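Local coordinates for protein transcriptional regulator (PDB 3E7Q) that probably acts as a TetR-family transcriptional repressor, a dimeric all-helical protein that would bind regulatory DNA through an N-terminal helix-turn-helix, at residues B[72-81]-B[94-104]; B[162-173]-B[190-198]. One frame throughout, in Å; residues are numbered along the deposited sequence.

Contact 1: residues B[72-81]-B[94-104]; sequences RVMRLLRGAI and AFFEASFSAEL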
loop_
_atom_site.group_PDB
_atom_site.type_symbol
_atom_site.label_atom_id
_atom_site.label_comp_id
_atom_site.label_asym_id
_atom_site.label_seq_id
_atom_site.Cartn_x
_atom_site.Cartn_y
_atom_site.Cartn_z
ATOM N N ARG B 72 15.632 -8.981 -4.935
ATOM C CA ARG B 72 15.380 -10.288 -4.391
ATOM C C ARG B 72 13.993 -10.776 -4.732
ATOM O O ARG B 72 13.830 -11.925 -5.142
ATOM C CB ARG B 72 15.551 -10.262 -2.858
ATOM C CG ARG B 72 15.060 -11.511 -2.211
ATOM C CD ARG B 72 15.238 -11.538 -0.729
ATOM N NE ARG B 72 14.470 -12.664 -0.200
ATOM C CZ ARG B 72 13.135 -12.683 -0.014
ATOM N NH1 ARG B 72 12.405 -11.609 -0.291
ATOM N NH2 ARG B 72 12.522 -13.791 0.462
ATOM N N VAL B 73 12.986 -9.926 -4.510
ATOM C CA VAL B 73 11.603 -10.218 -4.919
ATOM C C VAL B 73 11.524 -10.626 -6.413
ATOM O O VAL B 73 10.956 -11.677 -6.758
ATOM C CB VAL B 73 10.640 -9.022 -4.696
ATOM C CG1 VAL B 73 9.275 -9.213 -5.525
ATOM C CG2 VAL B 73 10.378 -8.808 -3.240
ATOM N N MET B 74 12.110 -9.798 -7.273
ATOM C CA MET B 74 12.169 -10.103 -8.700
ATOM C C MET B 74 12.865 -11.383 -9.088
ATOM O O MET B 74 12.452 -12.022 -10.054
ATOM C CB MET B 74 12.844 -8.976 -9.461
ATOM C CG MET B 74 11.946 -7.770 -9.574
ATOM S SD MET B 74 10.383 -8.014 -10.471
ATOM C CE MET B 74 11.049 -8.618 -12.030
ATOM N N ARG B 75 13.950 -11.720 -8.396
ATOM C CA ARG B 75 14.612 -12.992 -8.623
ATOM C C ARG B 75 13.687 -14.136 -8.337
ATOM O O ARG B 75 13.636 -15.113 -9.080
ATOM C CB ARG B 75 15.848 -13.181 -7.769
ATOM C CG ARG B 75 17.108 -12.674 -8.418
ATOM C CD ARG B 75 18.361 -13.248 -7.686
ATOM N NE ARG B 75 18.465 -12.845 -6.273
ATOM C CZ ARG B 75 18.764 -11.607 -5.832
ATOM N NH1 ARG B 75 18.935 -10.581 -6.681
ATOM N NH2 ARG B 75 18.828 -11.370 -4.519
ATOM N N LEU B 76 12.967 -14.025 -7.240
ATOM C CA LEU B 76 12.122 -15.111 -6.829
ATOM C C LEU B 76 10.930 -15.195 -7.784
ATOM O O LEU B 76 10.524 -16.278 -8.140
ATOM C CB LEU B 76 11.662 -14.930 -5.386
ATOM C CG LEU B 76 12.716 -15.108 -4.306
ATOM C CD1 LEU B 76 12.018 -14.904 -2.963
ATOM C CD2 LEU B 76 13.454 -16.485 -4.394
ATOM N N LEU B 77 10.374 -14.039 -8.171
ATOM C CA LEU B 77 9.209 -14.017 -9.066
ATOM C C LEU B 77 9.555 -14.487 -10.503
ATOM O O LEU B 77 8.760 -15.193 -11.114
ATOM C CB LEU B 77 8.542 -12.651 -9.063
ATOM C CG LEU B 77 7.849 -12.327 -7.718
ATOM C CD1 LEU B 77 7.272 -10.912 -7.690
ATOM C CD2 LEU B 77 6.791 -13.383 -7.342
ATOM N N ARG B 78 10.732 -14.109 -11.014
ATOM C CA ARG B 78 11.214 -14.611 -12.297
ATOM C C ARG B 78 11.428 -16.083 -12.239
ATOM O O ARG B 78 11.127 -16.771 -13.206
ATOM C CB ARG B 78 12.531 -13.979 -12.746
ATOM C CG ARG B 78 12.332 -12.596 -13.347
ATOM C CD ARG B 78 13.661 -11.879 -13.769
ATOM N NE ARG B 78 13.306 -10.558 -14.305
ATOM C CZ ARG B 78 13.696 -9.379 -13.815
ATOM N NH1 ARG B 78 14.555 -9.299 -12.789
ATOM N NH2 ARG B 78 13.228 -8.265 -14.382
ATOM N N GLY B 79 11.986 -16.547 -11.119
ATOM C CA GLY B 79 12.267 -17.967 -10.916
ATOM C C GLY B 79 10.997 -18.791 -11.044
ATOM O O GLY B 79 10.996 -19.840 -11.694
ATOM N N ALA B 80 9.923 -18.303 -10.409
ATOM C CA ALA B 80 8.667 -19.022 -10.353
ATOM C C ALA B 80 8.041 -19.116 -11.766
ATOM O O ALA B 80 7.594 -20.200 -12.156
ATOM C CB ALA B 80 7.741 -18.389 -9.347
ATOM N N ILE B 81 8.084 -18.026 -12.547
ATOM C CA ILE B 81 7.704 -18.067 -13.983
ATOM C C ILE B 81 8.594 -18.989 -14.885
ATOM O O ILE B 81 8.067 -19.778 -15.694
ATOM C CB ILE B 81 7.581 -16.647 -14.564
ATOM C CG1 ILE B 81 6.363 -15.947 -13.948
ATOM C CG2 ILE B 81 7.464 -16.667 -16.084
ATOM C CD1 ILE B 81 6.248 -14.512 -14.351
ATOM N N ALA B 94 2.026 -20.003 -10.892
ATOM C CA ALA B 94 3.279 -20.122 -10.178
ATOM C C ALA B 94 3.653 -18.751 -9.594
ATOM O O ALA B 94 3.997 -18.686 -8.444
ATOM C CB ALA B 94 4.379 -20.684 -11.081
ATOM N N PHE B 95 3.563 -17.672 -10.378
ATOM C CA PHE B 95 3.703 -16.295 -9.879
ATOM C C PHE B 95 2.852 -16.019 -8.641
ATOM O O PHE B 95 3.367 -15.532 -7.678
ATOM C CB PHE B 95 3.344 -15.291 -10.959
ATOM C CG PHE B 95 3.773 -13.881 -10.683
ATOM C CD1 PHE B 95 4.941 -13.351 -11.272
ATOM C CD2 PHE B 95 2.945 -12.997 -9.939
ATOM C CE1 PHE B 95 5.321 -11.996 -11.033
ATOM C CE2 PHE B 95 3.329 -11.695 -9.704
ATOM C CZ PHE B 95 4.522 -11.200 -10.239
ATOM N N PHE B 96 1.563 -16.353 -8.682
ATOM C CA PHE B 96 0.646 -16.154 -7.539
ATOM C C PHE B 96 1.084 -16.948 -6.317
ATOM O O PHE B 96 1.175 -16.392 -5.223
ATOM C CB PHE B 96 -0.807 -16.534 -7.927
ATOM C CG PHE B 96 -1.344 -15.737 -9.141
ATOM C CD1 PHE B 96 -0.934 -14.407 -9.373
ATOM C CD2 PHE B 96 -2.262 -16.316 -10.012
ATOM C CE1 PHE B 96 -1.371 -13.730 -10.474
ATOM C CE2 PHE B 96 -2.731 -15.624 -11.111
ATOM C CZ PHE B 96 -2.307 -14.327 -11.341
ATOM N N GLU B 97 1.369 -18.229 -6.510
ATOM C CA GLU B 97 1.933 -19.065 -5.436
ATOM C C GLU B 97 3.200 -18.483 -4.817
ATOM O O GLU B 97 3.284 -18.364 -3.594
ATOM C CB GLU B 97 2.204 -20.488 -5.929
ATOM C CG GLU B 97 0.930 -21.259 -6.253
ATOM C CD GLU B 97 0.150 -21.738 -5.021
ATOM O OE1 GLU B 97 0.688 -21.685 -3.867
ATOM O OE2 GLU B 97 -1.015 -22.184 -5.236
ATOM N N ALA B 98 4.170 -18.093 -5.647
ATOM C CA ALA B 98 5.359 -17.422 -5.090
ATOM C C ALA B 98 4.984 -16.164 -4.301
ATOM O O ALA B 98 5.543 -15.903 -3.202
ATOM C CB ALA B 98 6.394 -17.116 -6.132
ATOM N N SER B 99 4.017 -15.419 -4.833
ATOM C CA SER B 99 3.579 -14.139 -4.229
ATOM C C SER B 99 2.995 -14.257 -2.824
ATOM O O SER B 99 3.082 -13.317 -2.056
ATOM C CB SER B 99 2.510 -13.459 -5.100
ATOM O OG SER B 99 3.038 -12.961 -6.321
ATOM N N PHE B 100 2.391 -15.392 -2.507
ATOM C CA PHE B 100 1.708 -15.607 -1.244
ATOM C C PHE B 100 2.403 -16.705 -0.412
ATOM O O PHE B 100 1.887 -17.161 0.596
ATOM C CB PHE B 100 0.225 -15.917 -1.515
ATOM C CG PHE B 100 -0.549 -14.706 -1.987
ATOM C CD1 PHE B 100 -1.055 -13.816 -1.093
ATOM C CD2 PHE B 100 -0.749 -14.451 -3.356
ATOM C CE1 PHE B 100 -1.747 -12.655 -1.548
ATOM C CE2 PHE B 100 -1.413 -13.333 -3.786
ATOM C CZ PHE B 100 -1.917 -12.455 -2.885
ATOM N N SER B 101 3.610 -17.079 -0.830
ATOM C CA SER B 101 4.486 -17.954 -0.082
ATOM C C SER B 101 5.062 -17.143 1.058
ATOM O O SER B 101 5.051 -15.912 1.010
ATOM C CB SER B 101 5.622 -18.455 -0.992
ATOM O OG SER B 101 6.510 -17.380 -1.299
ATOM N N ALA B 102 5.533 -17.836 2.085
ATOM C CA ALA B 102 6.132 -17.239 3.285
ATOM C C ALA B 102 7.313 -16.300 2.982
ATOM O O ALA B 102 7.522 -15.318 3.659
ATOM C CB ALA B 102 6.576 -18.357 4.209
ATOM N N GLU B 103 8.065 -16.594 1.934
ATOM C CA GLU B 103 9.200 -15.771 1.509
ATOM C C GLU B 103 8.744 -14.339 1.120
ATOM O O GLU B 103 9.145 -13.346 1.750
ATOM C CB GLU B 103 9.935 -16.475 0.364
ATOM C CG GLU B 103 10.653 -17.809 0.766
ATOM C CD GLU B 103 9.699 -19.024 1.005
ATOM O OE1 GLU B 103 8.647 -19.097 0.336
ATOM O OE2 GLU B 103 10.003 -19.906 1.876
ATOM N N LEU B 104 7.843 -14.228 0.156
ATOM C CA LEU B 104 7.346 -12.911 -0.266
ATOM C C LEU B 104 6.194 -12.384 0.614
ATOM O O LEU B 104 5.890 -11.174 0.601
ATOM C CB LEU B 104 6.952 -12.931 -1.750
ATOM C CG LEU B 104 8.174 -13.220 -2.625
ATOM C CD1 LEU B 104 7.800 -13.366 -4.081
ATOM C CD2 LEU B 104 9.309 -12.170 -2.446
#

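Contact 2: residues B[162-173]-B[190-198]; sequences AAISLSALLDGL and VQICEAWVD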
loop_
_atom_site.group_PDB
_atom_site.type_symbol
_atom_site.label_atom_id
_atom_site.label_comp_id
_atom_site.label_asym_id
_atom_site.label_seq_id
_atom_site.Cartn_x
_atom_site.Cartn_y
_atom_site.Cartn_z
ATOM N N ALA B 162 -3.648 -4.015 -18.395
ATOM C CA ALA B 162 -3.929 -5.263 -17.686
ATOM C C ALA B 162 -2.876 -5.548 -16.617
ATOM O O ALA B 162 -3.191 -5.962 -15.508
ATOM C CB ALA B 162 -4.080 -6.432 -18.693
ATOM N N ALA B 163 -1.611 -5.324 -16.940
ATOM C CA ALA B 163 -0.531 -5.575 -15.989
ATOM C C ALA B 163 -0.571 -4.564 -14.798
ATOM O O ALA B 163 -0.304 -4.922 -13.682
ATOM C CB ALA B 163 0.829 -5.606 -16.703
ATOM N N ILE B 164 -0.916 -3.315 -15.038
ATOM C CA ILE B 164 -1.128 -2.384 -13.979
ATOM C C ILE B 164 -2.266 -2.869 -13.047
ATOM O O ILE B 164 -2.146 -2.765 -11.830
ATOM C CB ILE B 164 -1.428 -0.923 -14.493
ATOM C CG1 ILE B 164 -0.159 -0.306 -15.080
ATOM C CG2 ILE B 164 -2.118 -0.035 -13.354
ATOM C CD1 ILE B 164 -0.394 0.813 -16.104
ATOM N N SER B 165 -3.317 -3.445 -13.600
ATOM C CA SER B 165 -4.455 -3.909 -12.807
ATOM C C SER B 165 -4.064 -5.067 -11.898
ATOM O O SER B 165 -4.380 -5.110 -10.694
ATOM C CB SER B 165 -5.581 -4.340 -13.756
ATOM O OG SER B 165 -6.732 -4.797 -13.047
ATOM N N LEU B 166 -3.449 -6.064 -12.507
ATOM C CA LEU B 166 -2.985 -7.197 -11.780
ATOM C C LEU B 166 -1.897 -6.852 -10.685
ATOM O O LEU B 166 -1.967 -7.387 -9.575
ATOM C CB LEU B 166 -2.489 -8.290 -12.759
ATOM C CG LEU B 166 -2.124 -9.639 -12.106
ATOM C CD1 LEU B 166 -3.325 -10.230 -11.258
ATOM C CD2 LEU B 166 -1.590 -10.632 -13.162
ATOM N N SER B 167 -0.907 -6.023 -11.011
ATOM C CA SER B 167 0.045 -5.522 -10.009
ATOM C C SER B 167 -0.645 -4.792 -8.861
ATOM O O SER B 167 -0.311 -5.003 -7.711
ATOM C CB SER B 167 1.073 -4.559 -10.623
ATOM O OG SER B 167 1.714 -5.224 -11.691
ATOM N N ALA B 168 -1.589 -3.938 -9.189
ATOM C CA ALA B 168 -2.378 -3.265 -8.197
ATOM C C ALA B 168 -3.088 -4.236 -7.236
ATOM O O ALA B 168 -3.037 -4.057 -6.024
ATOM C CB ALA B 168 -3.345 -2.267 -8.875
ATOM N N LEU B 169 -3.699 -5.289 -7.771
ATOM C CA LEU B 169 -4.398 -6.299 -6.975
ATOM C C LEU B 169 -3.467 -7.034 -6.026
ATOM O O LEU B 169 -3.788 -7.197 -4.852
ATOM C CB LEU B 169 -5.111 -7.308 -7.846
ATOM C CG LEU B 169 -5.898 -8.486 -7.192
ATOM C CD1 LEU B 169 -6.980 -7.944 -6.277
ATOM C CD2 LEU B 169 -6.485 -9.433 -8.258
ATOM N N LEU B 170 -2.323 -7.467 -6.547
ATOM C CA LEU B 170 -1.247 -8.110 -5.789
ATOM C C LEU B 170 -0.705 -7.264 -4.687
ATOM O O LEU B 170 -0.632 -7.721 -3.554
ATOM C CB LEU B 170 -0.090 -8.558 -6.718
ATOM C CG LEU B 170 -0.486 -9.820 -7.465
ATOM C CD1 LEU B 170 0.223 -9.942 -8.834
ATOM C CD2 LEU B 170 -0.182 -10.977 -6.545
ATOM N N ASP B 171 -0.380 -6.008 -5.012
ATOM C CA ASP B 171 0.056 -4.996 -4.029
ATOM C C ASP B 171 -0.911 -4.819 -2.909
ATOM O O ASP B 171 -0.511 -4.803 -1.725
ATOM C CB ASP B 171 0.217 -3.600 -4.676
ATOM C CG ASP B 171 1.506 -3.429 -5.410
ATOM O OD1 ASP B 171 2.328 -4.348 -5.387
ATOM O OD2 ASP B 171 1.675 -2.387 -6.104
ATOM N N GLY B 172 -2.170 -4.575 -3.291
ATOM C CA GLY B 172 -3.286 -4.390 -2.355
ATOM C C GLY B 172 -3.430 -5.563 -1.439
ATOM O O GLY B 172 -3.583 -5.402 -0.251
ATOM N N LEU B 173 -3.411 -6.767 -1.999
ATOM C CA LEU B 173 -3.484 -7.986 -1.217
ATOM C C LEU B 173 -2.280 -8.226 -0.304
ATOM O O LEU B 173 -2.412 -8.685 0.831
ATOM C CB LEU B 173 -3.665 -9.180 -2.152
ATOM C CG LEU B 173 -5.011 -9.275 -2.911
ATOM C CD1 LEU B 173 -4.798 -10.411 -3.761
ATOM C CD2 LEU B 173 -6.265 -9.440 -1.985
ATOM N N VAL B 190 -4.199 -16.305 -3.580
ATOM C CA VAL B 190 -4.067 -17.048 -4.867
ATOM C C VAL B 190 -5.435 -17.156 -5.560
ATOM O O VAL B 190 -5.587 -16.765 -6.721
ATOM C CB VAL B 190 -3.427 -18.451 -4.701
ATOM C CG1 VAL B 190 -3.212 -19.096 -6.067
ATOM C CG2 VAL B 190 -2.112 -18.340 -3.927
ATOM N N GLN B 191 -6.426 -17.626 -4.824
ATOM C CA GLN B 191 -7.782 -17.762 -5.342
ATOM C C GLN B 191 -8.315 -16.467 -5.932
ATOM O O GLN B 191 -8.918 -16.469 -6.999
ATOM C CB GLN B 191 -8.725 -18.280 -4.225
ATOM C CG GLN B 191 -10.197 -18.366 -4.618
ATOM C CD GLN B 191 -11.138 -18.689 -3.455
ATOM O OE1 GLN B 191 -10.723 -18.906 -2.329
ATOM N NE2 GLN B 191 -12.422 -18.733 -3.753
ATOM N N ILE B 192 -8.131 -15.359 -5.226
ATOM C CA ILE B 192 -8.537 -14.030 -5.742
ATOM C C ILE B 192 -7.819 -13.693 -7.061
ATOM O O ILE B 192 -8.417 -13.149 -8.028
ATOM C CB ILE B 192 -8.304 -12.943 -4.657
ATOM C CG1 ILE B 192 -9.347 -13.100 -3.522
ATOM C CG2 ILE B 192 -8.301 -11.534 -5.254
ATOM C CD1 ILE B 192 -9.075 -12.180 -2.264
ATOM N N CYS B 193 -6.549 -14.071 -7.143
ATOM C CA CYS B 193 -5.767 -13.758 -8.339
ATOM C C CYS B 193 -6.143 -14.601 -9.503
ATOM O O CYS B 193 -6.275 -14.083 -10.608
ATOM C CB CYS B 193 -4.275 -13.859 -8.069
ATOM S SG CYS B 193 -3.719 -12.581 -6.914
ATOM N N GLU B 194 -6.354 -15.887 -9.278
ATOM C CA GLU B 194 -6.879 -16.746 -10.316
ATOM C C GLU B 194 -8.227 -16.259 -10.778
ATOM O O GLU B 194 -8.545 -16.393 -11.954
ATOM C CB GLU B 194 -7.062 -18.197 -9.848
ATOM C CG GLU B 194 -5.854 -18.915 -9.368
ATOM C CD GLU B 194 -4.789 -19.156 -10.414
ATOM O OE1 GLU B 194 -4.972 -18.859 -11.608
ATOM O OE2 GLU B 194 -3.720 -19.688 -10.032
ATOM N N ALA B 195 -9.048 -15.770 -9.845
ATOM C CA ALA B 195 -10.399 -15.302 -10.194
ATOM C C ALA B 195 -10.369 -14.086 -11.114
ATOM O O ALA B 195 -11.251 -13.899 -11.982
ATOM C CB ALA B 195 -11.229 -15.038 -8.954
ATOM N N TRP B 196 -9.361 -13.238 -10.909
ATOM C CA TRP B 196 -9.125 -12.113 -11.779
ATOM C C TRP B 196 -8.789 -12.520 -13.234
ATOM O O TRP B 196 -9.273 -11.939 -14.200
ATOM C CB TRP B 196 -7.928 -11.328 -11.223
ATOM C CG TRP B 196 -7.609 -10.115 -11.977
ATOM C CD1 TRP B 196 -8.109 -8.901 -11.726
ATOM C CD2 TRP B 196 -6.690 -9.955 -13.102
ATOM N NE1 TRP B 196 -7.580 -7.987 -12.598
ATOM C CE2 TRP B 196 -6.730 -8.600 -13.466
ATOM C CE3 TRP B 196 -5.872 -10.813 -13.825
ATOM C CZ2 TRP B 196 -5.995 -8.070 -14.530
ATOM C CZ3 TRP B 196 -5.129 -10.288 -14.886
ATOM C CH2 TRP B 196 -5.186 -8.915 -15.213
ATOM N N VAL B 197 -7.854 -13.446 -13.354
ATOM C CA VAL B 197 -7.509 -14.029 -14.667
ATOM C C VAL B 197 -8.706 -14.665 -15.314
ATOM O O VAL B 197 -8.905 -14.481 -16.511
ATOM C CB VAL B 197 -6.325 -15.062 -14.594
ATOM C CG1 VAL B 197 -5.880 -15.467 -15.956
ATOM C CG2 VAL B 197 -5.134 -14.464 -13.789
ATOM N N ASP B 198 -9.500 -15.400 -14.517
ATOM C CA ASP B 198 -10.749 -15.995 -15.008
ATOM C C ASP B 198 -11.626 -14.921 -15.617
ATOM O O ASP B 198 -12.192 -15.104 -16.691
ATOM C CB ASP B 198 -11.591 -16.645 -13.895
ATOM C CG ASP B 198 -11.010 -17.933 -13.342
ATOM O OD1 ASP B 198 -10.038 -18.495 -13.868
ATOM O OD2 ASP B 198 -11.572 -18.392 -12.332
#

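Contact 1: residues B[72-81]-B[94-104]
L77 carries CG anti to its own carbonyl carbon (chi1 -69°) and F95 carries its ring anti to the backbone N (chi1 -165°), which brings the leucine methyls and the phenyl face together. The methyl CD2 of L77 stands over the centre of that face in a CH-pi contact, 4.2 Å from the centroid of the F95 ring. I81 reaches the same ring obliquely, its CD1 3.5 Å from F95 CD1. Knobs-into-holes packing goes both ways: L77 fits among F95, A98, S99 and L104, and L104 fits among R72, V73, L76 and L77. Small residues let the backbones close in at A80, whose CB lies 3.7 Å from A98 CB. Segments 72-81 and 94-99 run roughly antiparallel (144°), packing the long helix that leads out of the DNA-binding region of a TetR-type regulator onto helix 88-99; the short helix 102-105 adds L104 to the same side. S99 OG bonds back to F95 O at 2.9 Å, sharing that acceptor with S99 N from the opposite face of the carbonyl plane. At the more open end, the extended R72 side chain runs antiparallel to that of L104, its NH1 3.8 Å from L104 CD2.

Contact 2: residues B[162-173]-B[190-198]
L169, L173, I192 and C193 form the apolar centre, where two antiparallel helices run side by side and the axes of segments 162-173 and 190-198 approach to 10.8 Å. L173 splits its two methyls between neighbours: CD2 lies 3.9 Å from I192 CD1, while CD1 packs against both I192 CG2 and the thiol sulfur of C193. That sulfur also receives L170, whose CD2 comes within 3.9 Å of C193 SG. L169 divides its branches in the same way, CD1 going to I192 CG2 and CD2 to the root of the W196 side chain, 3.8 Å from W196 CB.

Further along, W196 reaches across as a knob among A162, S165, L166 and L169. With CG anti to the backbone N (chi1 -177°) and the indole plane roughly perpendicular to the plane of CA, CB and CG (chi2 91°), the ring lays one face over L166. The leucine uses both its CB and its CD1 on this face: L166 CB sits 3.9 Å from the centroid of the six-membered ring in a CH-pi contact, and CD1 lies 3.7 Å from W196 CE3, nearer the fusion bond.

The polar edge is the pyrrole N-H. W196 NE1 donates to S165 OG, which lies near the ring plane, but at 3.3 Å and with a bent N-H...O angle of 141° the bond is weak. It nevertheless gives the buried indole nitrogen a partner. S165 and I192 also touch I192 and S165 of the second subunit, and D198 pairs with R207 there. Helices 159-179 and 186-204 thus present a joint surface to the partner chain, the arrangement of the four-helix-bundle dimer interface characteristic of TetR-family regulators.

In the fold
Contact 1 is a surface contact and contact 2 a buried one, their centres about 14 Å apart. They hold different helices, but share a boundary: F95, F96 and F100, all from the 94-104 segment, pack against L170, C193, E194 and L173 of contact 2, so helix 88-99 lies between helix 58-82 and the pair 159-179/186-204. Both are mainly apolar, yet contact 1 relies on leucine, alanine and a phenylalanine face, with an arginine at its border, whereas contact 2 adds a tryptophan knob whose N-H makes a weak bond to a serine. Contact 2 also adjoins the second subunit, which does not touch the segments of contact 1.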